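Local coordinates for apical membrane antigen 1-like protein, soluble form (Toxoplasma gondii, PDB 3ZLE) that may take part in host-cell invasion by the sporozoite stage of the parasite, as a paralogue of the surface antigen AMA1, at residues A[224-229]-A[325-330]; A[237-242]-A[318-323]. All coordinates share one frame; numbering follows the deposited sequence.

Interaction 1 (A[224-229]-A[325-330])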
ATOM      1  N   LYS A 224      15.307  -2.415   7.578  1.00 26.31           N
ATOM      2  CA  LYS A 224      15.786  -2.790   8.914  1.00 30.25           C
ATOM      3  C   LYS A 224      17.002  -2.002   9.348  1.00 26.11           C
ATOM      4  O   LYS A 224      17.823  -1.547   8.511  1.00 30.05           O
ATOM      5  CB  LYS A 224      15.955  -4.331   9.087  1.00 29.40           C
ATOM      6  CG  LYS A 224      17.246  -4.943   8.590  1.00 35.61           C
ATOM      7  CD  LYS A 224      17.205  -6.500   8.597  1.00 38.78           C
ATOM      8  CE  LYS A 224      17.941  -7.069   7.372  1.00 45.30           C
ATOM      9  NZ  LYS A 224      18.122  -8.570   7.317  1.00 43.20           N
ATOM     10  N   ASP A 225      17.022  -1.695  10.623  1.00 23.29           N
ATOM     11  CA  ASP A 225      18.095  -0.916  11.246  1.00 20.66           C
ATOM     12  C   ASP A 225      18.311   0.414  10.630  1.00 21.61           C
ATOM     13  O   ASP A 225      19.451   0.828  10.448  1.00 25.22           O
ATOM     14  CB  ASP A 225      19.396  -1.711  11.290  1.00 23.49           C
ATOM     15  CG  ASP A 225      19.225  -3.069  11.947  1.00 31.87           C
ATOM     16  OD1 ASP A 225      18.252  -3.237  12.746  1.00 30.80           O
ATOM     17  OD2 ASP A 225      19.933  -4.003  11.530  1.00 35.92           O
ATOM     18  N   ALA A 226      17.221   1.139  10.375  1.00 26.92           N
ATOM     19  CA  ALA A 226      17.331   2.489   9.807  1.00 26.99           C
ATOM     20  C   ALA A 226      16.054   3.219  10.043  1.00 28.43           C
ATOM     21  O   ALA A 226      15.020   2.593  10.260  1.00 23.44           O
ATOM     22  CB  ALA A 226      17.623   2.422   8.312  1.00 22.39           C
ATOM     23  N   LEU A 227      16.144   4.553  10.140  1.00 24.87           N
ATOM     24  CA  LEU A 227      14.967   5.356  10.234  1.00 23.55           C
ATOM     25  C   LEU A 227      14.909   6.338   9.065  1.00 24.44           C
ATOM     26  O   LEU A 227      15.959   6.851   8.611  1.00 19.47           O
ATOM     27  CB  LEU A 227      14.996   6.142  11.544  1.00 27.96           C
ATOM     28  CG  LEU A 227      14.869   5.345  12.830  1.00 30.00           C
ATOM     29  CD1 LEU A 227      14.975   6.316  13.990  1.00 27.96           C
ATOM     30  CD2 LEU A 227      13.529   4.599  12.898  1.00 20.18           C
ATOM     31  N   PHE A 228      13.693   6.638   8.605  1.00 19.32           N
ATOM     32  CA  PHE A 228      13.495   7.736   7.693  1.00 22.09           C
ATOM     33  C   PHE A 228      13.926   9.026   8.379  1.00 24.36           C
ATOM     34  O   PHE A 228      13.592   9.252   9.548  1.00 24.22           O
ATOM     35  CB  PHE A 228      12.029   7.840   7.250  1.00 24.29           C
ATOM     36  CG  PHE A 228      11.539   6.643   6.450  1.00 21.31           C
ATOM     37  CD1 PHE A 228      12.061   6.368   5.214  1.00 16.85           C
ATOM     38  CD2 PHE A 228      10.490   5.884   6.908  1.00 18.25           C
ATOM     39  CE1 PHE A 228      11.592   5.323   4.477  1.00 16.82           C
ATOM     40  CE2 PHE A 228      10.004   4.810   6.175  1.00 19.64           C
ATOM     41  CZ  PHE A 228      10.535   4.553   4.941  1.00 16.48           C
ATOM     42  N   GLY A 229      14.720   9.841   7.675  1.00 24.29           N
ATOM     43  CA  GLY A 229      15.018  11.213   8.139  1.00 28.69           C
ATOM     44  C   GLY A 229      14.965  12.316   7.084  1.00 31.68           C
ATOM     45  O   GLY A 229      14.414  12.133   5.999  1.00 25.74           O
ATOM     46  N   ASP A 325      14.327  12.029   2.887  1.00 23.77           N
ATOM     47  CA  ASP A 325      15.399  12.083   1.887  1.00 23.52           C
ATOM     48  C   ASP A 325      16.717  11.526   2.423  1.00 20.31           C
ATOM     49  O   ASP A 325      17.739  11.620   1.799  1.00 20.55           O
ATOM     50  CB  ASP A 325      15.586  13.534   1.369  1.00 24.79           C
ATOM     51  CG  ASP A 325      15.969  14.507   2.471  1.00 32.74           C
ATOM     52  OD1 ASP A 325      16.339  14.052   3.575  1.00 28.47           O
ATOM     53  OD2 ASP A 325      16.012  15.748   2.204  1.00 34.94           O
ATOM     54  N   CYS A 326      16.678  10.887   3.573  1.00 27.54           N
ATOM     55  CA  CYS A 326      17.833  10.104   3.988  1.00 23.12           C
ATOM     56  C   CYS A 326      17.390   9.073   4.994  1.00 25.99           C
ATOM     57  O   CYS A 326      16.199   9.041   5.423  1.00 20.91           O
ATOM     58  CB  CYS A 326      18.918  11.014   4.601  1.00 22.32           C
ATOM     59  SG  CYS A 326      18.263  12.033   5.939  1.00 34.21           S
ATOM     60  N   PHE A 327      18.320   8.170   5.300  1.00 25.13           N
ATOM     61  CA  PHE A 327      18.159   7.194   6.339  1.00 23.14           C
ATOM     62  C   PHE A 327      19.205   7.417   7.392  1.00 23.96           C
ATOM     63  O   PHE A 327      20.397   7.572   7.078  1.00 21.25           O
ATOM     64  CB  PHE A 327      18.355   5.799   5.765  1.00 23.27           C
ATOM     65  CG  PHE A 327      17.156   5.273   5.093  1.00 19.06           C
ATOM     66  CD1 PHE A 327      16.091   4.789   5.842  1.00 20.09           C
ATOM     67  CD2 PHE A 327      17.015   5.383   3.709  1.00 19.23           C
ATOM     68  CE1 PHE A 327      14.961   4.313   5.213  1.00 19.14           C
ATOM     69  CE2 PHE A 327      15.879   4.908   3.077  1.00 14.19           C
ATOM     70  CZ  PHE A 327      14.869   4.372   3.813  1.00 16.86           C
ATOM     71  N   ALA A 328      18.782   7.362   8.649  1.00 17.69           N
ATOM     72  CA  ALA A 328      19.732   7.307   9.757  1.00 22.26           C
ATOM     73  C   ALA A 328      19.961   5.839  10.179  1.00 16.40           C
ATOM     74  O   ALA A 328      19.044   5.211  10.713  1.00 22.22           O
ATOM     75  CB  ALA A 328      19.151   8.098  10.951  1.00 20.48           C
ATOM     76  N   PRO A 329      21.149   5.281   9.940  1.00 17.99           N
ATOM     77  CA  PRO A 329      21.247   3.844  10.352  1.00 21.14           C
ATOM     78  C   PRO A 329      21.298   3.719  11.878  1.00 26.11           C
ATOM     79  O   PRO A 329      22.137   4.358  12.528  1.00 32.39           O
ATOM     80  CB  PRO A 329      22.580   3.367   9.716  1.00 14.56           C
ATOM     81  CG  PRO A 329      23.383   4.625   9.561  1.00 16.12           C
ATOM     82  CD  PRO A 329      22.416   5.780   9.339  1.00 16.24           C
ATOM     83  N   ILE A 330      20.337   2.996  12.432  1.00 23.91           N
ATOM     84  CA  ILE A 330      20.159   2.847  13.867  1.00 30.01           C
ATOM     85  C   ILE A 330      19.815   1.385  14.085  1.00 27.99           C
ATOM     86  O   ILE A 330      18.815   0.938  13.611  1.00 31.78           O
ATOM     87  CB  ILE A 330      18.918   3.612  14.369  1.00 31.23           C
ATOM     88  CG1 ILE A 330      18.908   5.060  13.860  1.00 29.60           C
ATOM     89  CG2 ILE A 330      18.807   3.498  15.891  1.00 26.05           C
ATOM     90  CD1 ILE A 330      19.192   6.079  14.936  1.00 25.77           C
TER
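D325 opens the pairing of 325-330 with 224-229. Its backbone N donates to G229 O (3.1 Å). C326 faces the same glycine, and its O accepts from G229 N at 2.8 Å in a nearly straight bond (167°). Two residues thus stand against one, which makes a classic beta bulge. D325 OD1 accepts from W231 N, two residues beyond G229 on the same strand. C326 SG packs on the backbone of G229, 3.5 Å from its C. The sulfur is turned to lie between its own backbone N and carbonyl carbon (chi1 54°), and its disulfide partner is C236.

F327 and F228 form a non-hydrogen-bonded pair. Their side chains run side by side in the same direction. The rings meet obliquely, with planes at 37° and F327 CZ 3.5 Å from F228 CE1. F327 CD1 also touches the methyl of A226. A328 and L227 form a hydrogen-bonded pair. A328 N reaches L227 O (2.9 Å) in the carbonyl plane, and L227 N returns to A328 O (3.0 Å). P329 CA makes a CA-H...O contact with D225 O. The last bond between the segments is from I330 N, which donates to D225 O (3.1 Å) from above the carbonyl plane, not along a lone pair. I330 CG1 meets CD1 of L227 at 4.1 Å.

The two strands run antiparallel, and 226-232 is the middle strand of a three-stranded sheet in the AMA1 ectodomain, with 235-238 on its other edge. The C236-C326 disulfide therefore joins the two outer strands across it. On one face F228 and F327 pack with F22, while W303 meets F228 and W9 meets F327. On the other face L227 lies on N305 and Y307 of strand 303-308, and A328 touches Q379 of strand 376-383.

Interaction 2 (A[237-242]-A[318-323])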
ATOM      1  N   VAL A 237      18.591  13.723  10.145  1.00 29.08           N
ATOM      2  CA  VAL A 237      17.855  13.750  11.365  1.00 27.33           C
ATOM      3  C   VAL A 237      16.526  13.049  11.235  1.00 24.60           C
ATOM      4  O   VAL A 237      15.678  13.479  10.478  1.00 31.72           O
ATOM      5  CB  VAL A 237      17.734  15.162  12.000  1.00 30.50           C
ATOM      6  CG1 VAL A 237      18.740  16.130  11.405  1.00 22.70           C
ATOM      7  CG2 VAL A 237      16.328  15.700  11.896  1.00 26.98           C
ATOM      8  N   PRO A 238      16.344  11.970  12.015  1.00 28.23           N
ATOM      9  CA  PRO A 238      15.192  11.090  11.817  1.00 25.61           C
ATOM     10  C   PRO A 238      13.948  11.776  12.284  1.00 26.05           C
ATOM     11  O   PRO A 238      14.000  12.565  13.211  1.00 35.44           O
ATOM     12  CB  PRO A 238      15.501   9.846  12.738  1.00 24.47           C
ATOM     13  CG  PRO A 238      16.612  10.282  13.647  1.00 23.77           C
ATOM     14  CD  PRO A 238      17.359  11.402  12.955  1.00 24.08           C
ATOM     15  N   PHE A 239      12.821  11.396  11.717  1.00 29.96           N
ATOM     16  CA  PHE A 239      11.526  11.786  12.227  1.00 30.02           C
ATOM     17  C   PHE A 239      11.216  11.074  13.531  1.00 34.89           C
ATOM     18  O   PHE A 239      11.355   9.856  13.637  1.00 31.74           O
ATOM     19  CB  PHE A 239      10.455  11.459  11.201  1.00 28.44           C
ATOM     20  CG  PHE A 239      10.593  12.236   9.939  1.00 35.83           C
ATOM     21  CD1 PHE A 239      11.378  11.763   8.902  1.00 32.42           C
ATOM     22  CD2 PHE A 239       9.932  13.440   9.779  1.00 36.33           C
ATOM     23  CE1 PHE A 239      11.560  12.516   7.752  1.00 27.61           C
ATOM     24  CE2 PHE A 239      10.153  14.221   8.666  1.00 33.97           C
ATOM     25  CZ  PHE A 239      10.953  13.741   7.637  1.00 25.53           C
ATOM     26  N   ASP A 240      10.656  11.826  14.471  1.00 35.06           N
ATOM     27  CA  ASP A 240      10.371  11.329  15.806  1.00 34.36           C
ATOM     28  C   ASP A 240       9.139  12.045  16.340  1.00 38.71           C
ATOM     29  O   ASP A 240       8.331  12.547  15.579  1.00 37.09           O
ATOM     30  CB  ASP A 240      11.544  11.624  16.721  1.00 35.44           C
ATOM     31  CG  ASP A 240      11.925  13.091  16.702  1.00 45.27           C
ATOM     32  OD1 ASP A 240      11.102  13.938  16.237  1.00 37.15           O
ATOM     33  OD2 ASP A 240      13.027  13.396  17.178  1.00 34.24           O
ATOM     34  N   THR A 241       9.007  12.084  17.662  1.00 44.00           N
ATOM     35  CA  THR A 241       7.903  12.792  18.299  1.00 44.85           C
ATOM     36  C   THR A 241       7.767  14.265  17.826  1.00 42.98           C
ATOM     37  O   THR A 241       6.664  14.730  17.524  1.00 45.10           O
ATOM     38  CB  THR A 241       8.017  12.703  19.835  1.00 44.09           C
ATOM     39  OG1 THR A 241       9.401  12.792  20.206  1.00 52.71           O
ATOM     40  CG2 THR A 241       7.458  11.341  20.339  1.00 39.27           C
ATOM     41  N   LYS A 242       8.893  14.943  17.633  1.00 47.42           N
ATOM     42  CA  LYS A 242       8.872  16.361  17.295  1.00 49.55           C
ATOM     43  C   LYS A 242       8.163  16.636  15.969  1.00 55.36           C
ATOM     44  O   LYS A 242       7.413  17.598  15.844  1.00 47.65           O
ATOM     45  CB  LYS A 242      10.295  16.936  17.265  1.00 65.89           C
ATOM     46  CG  LYS A 242      10.849  17.351  18.628  1.00 74.82           C
ATOM     47  CD  LYS A 242       9.799  18.042  19.509  1.00 97.48           C
ATOM     48  CE  LYS A 242       9.029  19.144  18.774  1.00100.37           C
ATOM     49  NZ  LYS A 242       9.909  20.141  18.094  1.00 89.88           N
ATOM     50  N   ALA A 318       6.248   6.282  15.190  1.00 23.01           N
ATOM     51  CA  ALA A 318       6.153   7.721  14.849  1.00 26.27           C
ATOM     52  C   ALA A 318       5.775   7.873  13.392  1.00 27.56           C
ATOM     53  O   ALA A 318       6.617   7.716  12.493  1.00 29.29           O
ATOM     54  CB  ALA A 318       7.471   8.435  15.116  1.00 19.48           C
ATOM     55  N   ILE A 319       4.512   8.178  13.163  1.00 28.15           N
ATOM     56  CA  ILE A 319       3.993   8.296  11.820  1.00 25.20           C
ATOM     57  C   ILE A 319       4.068   9.733  11.308  1.00 30.58           C
ATOM     58  O   ILE A 319       3.613  10.668  11.951  1.00 31.96           O
ATOM     59  CB  ILE A 319       2.560   7.848  11.793  1.00 20.92           C
ATOM     60  CG1 ILE A 319       2.483   6.332  11.999  1.00 17.60           C
ATOM     61  CG2 ILE A 319       1.854   8.364  10.553  1.00 18.31           C
ATOM     62  CD1 ILE A 319       1.109   5.862  12.425  1.00 17.71           C
ATOM     63  N   PHE A 320       4.619   9.913  10.129  1.00 28.89           N
ATOM     64  CA  PHE A 320       4.840  11.273   9.670  1.00 29.08           C
ATOM     65  C   PHE A 320       4.378  11.439   8.245  1.00 24.83           C
ATOM     66  O   PHE A 320       4.116  10.457   7.551  1.00 22.76           O
ATOM     67  CB  PHE A 320       6.300  11.673   9.831  1.00 23.60           C
ATOM     68  CG  PHE A 320       7.257  10.840   8.999  1.00 30.17           C
ATOM     69  CD1 PHE A 320       7.750   9.619   9.482  1.00 31.74           C
ATOM     70  CD2 PHE A 320       7.747  11.324   7.785  1.00 29.84           C
ATOM     71  CE1 PHE A 320       8.687   8.903   8.774  1.00 26.21           C
ATOM     72  CE2 PHE A 320       8.637  10.575   7.027  1.00 30.07           C
ATOM     73  CZ  PHE A 320       9.088   9.345   7.514  1.00 32.84           C
ATOM     74  N   ASP A 321       4.339  12.681   7.787  1.00 24.54           N
ATOM     75  CA  ASP A 321       3.757  12.972   6.481  1.00 28.90           C
ATOM     76  C   ASP A 321       4.637  13.799   5.584  1.00 34.96           C
ATOM     77  O   ASP A 321       4.140  14.386   4.632  1.00 33.67           O
ATOM     78  CB  ASP A 321       2.400  13.663   6.631  1.00 35.85           C
ATOM     79  CG  ASP A 321       2.519  15.070   7.185  1.00 29.09           C
ATOM     80  OD1 ASP A 321       3.641  15.541   7.436  1.00 33.24           O
ATOM     81  OD2 ASP A 321       1.469  15.671   7.442  1.00 36.53           O
ATOM     82  N   GLN A 322       5.953  13.708   5.782  1.00 31.72           N
ATOM     83  CA  GLN A 322       6.911  14.302   4.843  1.00 32.64           C
ATOM     84  C   GLN A 322       7.659  13.252   4.026  1.00 31.03           C
ATOM     85  O   GLN A 322       8.043  12.210   4.533  1.00 23.44           O
ATOM     86  CB  GLN A 322       7.920  15.143   5.594  1.00 38.49           C
ATOM     87  CG  GLN A 322       7.300  16.259   6.410  1.00 54.71           C
ATOM     88  CD  GLN A 322       7.772  17.620   5.954  1.00 68.68           C
ATOM     89  OE1 GLN A 322       8.978  17.857   5.810  1.00 76.65           O
ATOM     90  NE2 GLN A 322       6.826  18.513   5.682  1.00 69.84           N
ATOM     91  N   VAL A 323       7.957  13.583   2.780  1.00 26.70           N
ATOM     92  CA  VAL A 323       8.808  12.755   2.009  1.00 25.22           C
ATOM     93  C   VAL A 323      10.200  12.813   2.614  1.00 29.00           C
ATOM     94  O   VAL A 323      10.819  13.894   2.658  1.00 26.84           O
ATOM     95  CB  VAL A 323       8.859  13.191   0.544  1.00 25.75           C
ATOM     96  CG1 VAL A 323       9.952  12.405  -0.192  1.00 21.76           C
ATOM     97  CG2 VAL A 323       7.501  12.966  -0.119  1.00 29.34           C
TER
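F239 and F320 stack face on face. The ring centroids lie 3.9 Å apart and the planes are almost parallel, at 3°. This is an offset stack, with F239 CD1 3.5 Å from F320 CE2. The offset also places F239 CB over the F320 face, a CH-pi contact at 4.0 Å from the ring centroid. The two side chains cross at about a right angle. F320 CG is folded between its backbone N and carbonyl carbon (chi1 63°), which turns the ring across to F239.

The stack bridges two antiparallel sheets of the AMA1 ectodomain, whose family is placed in the PAN clan. F239 follows the end of strand 235-238 in the three-stranded sheet, and F320 ends strand 315-320 in the four-stranded one. W303, on strand 303-308 beside it, also meets the F320 ring.

The remaining contacts are made by aliphatic carbons. Q322 CB comes obliquely to CE2 and CZ of F239, both at 3.9 Å. The methyl of A318 lies against D240 CA at 4.2 Å.

Polar bonds run to other parts of the chain. F239 O accepts from N305 ND2, and D240 O bonds S244 OG. Within 237-242, K242 N makes a weak bond to D240 OD1.

Both contacts are mainly buried, though each has an exposed margin: I330 in interaction 1 and Q322 in interaction 2. Interaction 1 works within one sheet, through a ladder of backbone hydrogen bonds. Interaction 2 joins that sheet to the next by side chains, chiefly aromatic carbon. The two hold neighbouring elements. Strand 226-232 of interaction 1 is paired with 235-238, which leads into 237-242, and strand 315-320 is followed in the chain by 326-330. They also touch directly: F228 O probably accepts from F239 N (3.1 Å), and F228 CB packs on F320 CZ. Along the chain, interaction 2 is nested inside the loop that interaction 1 closes.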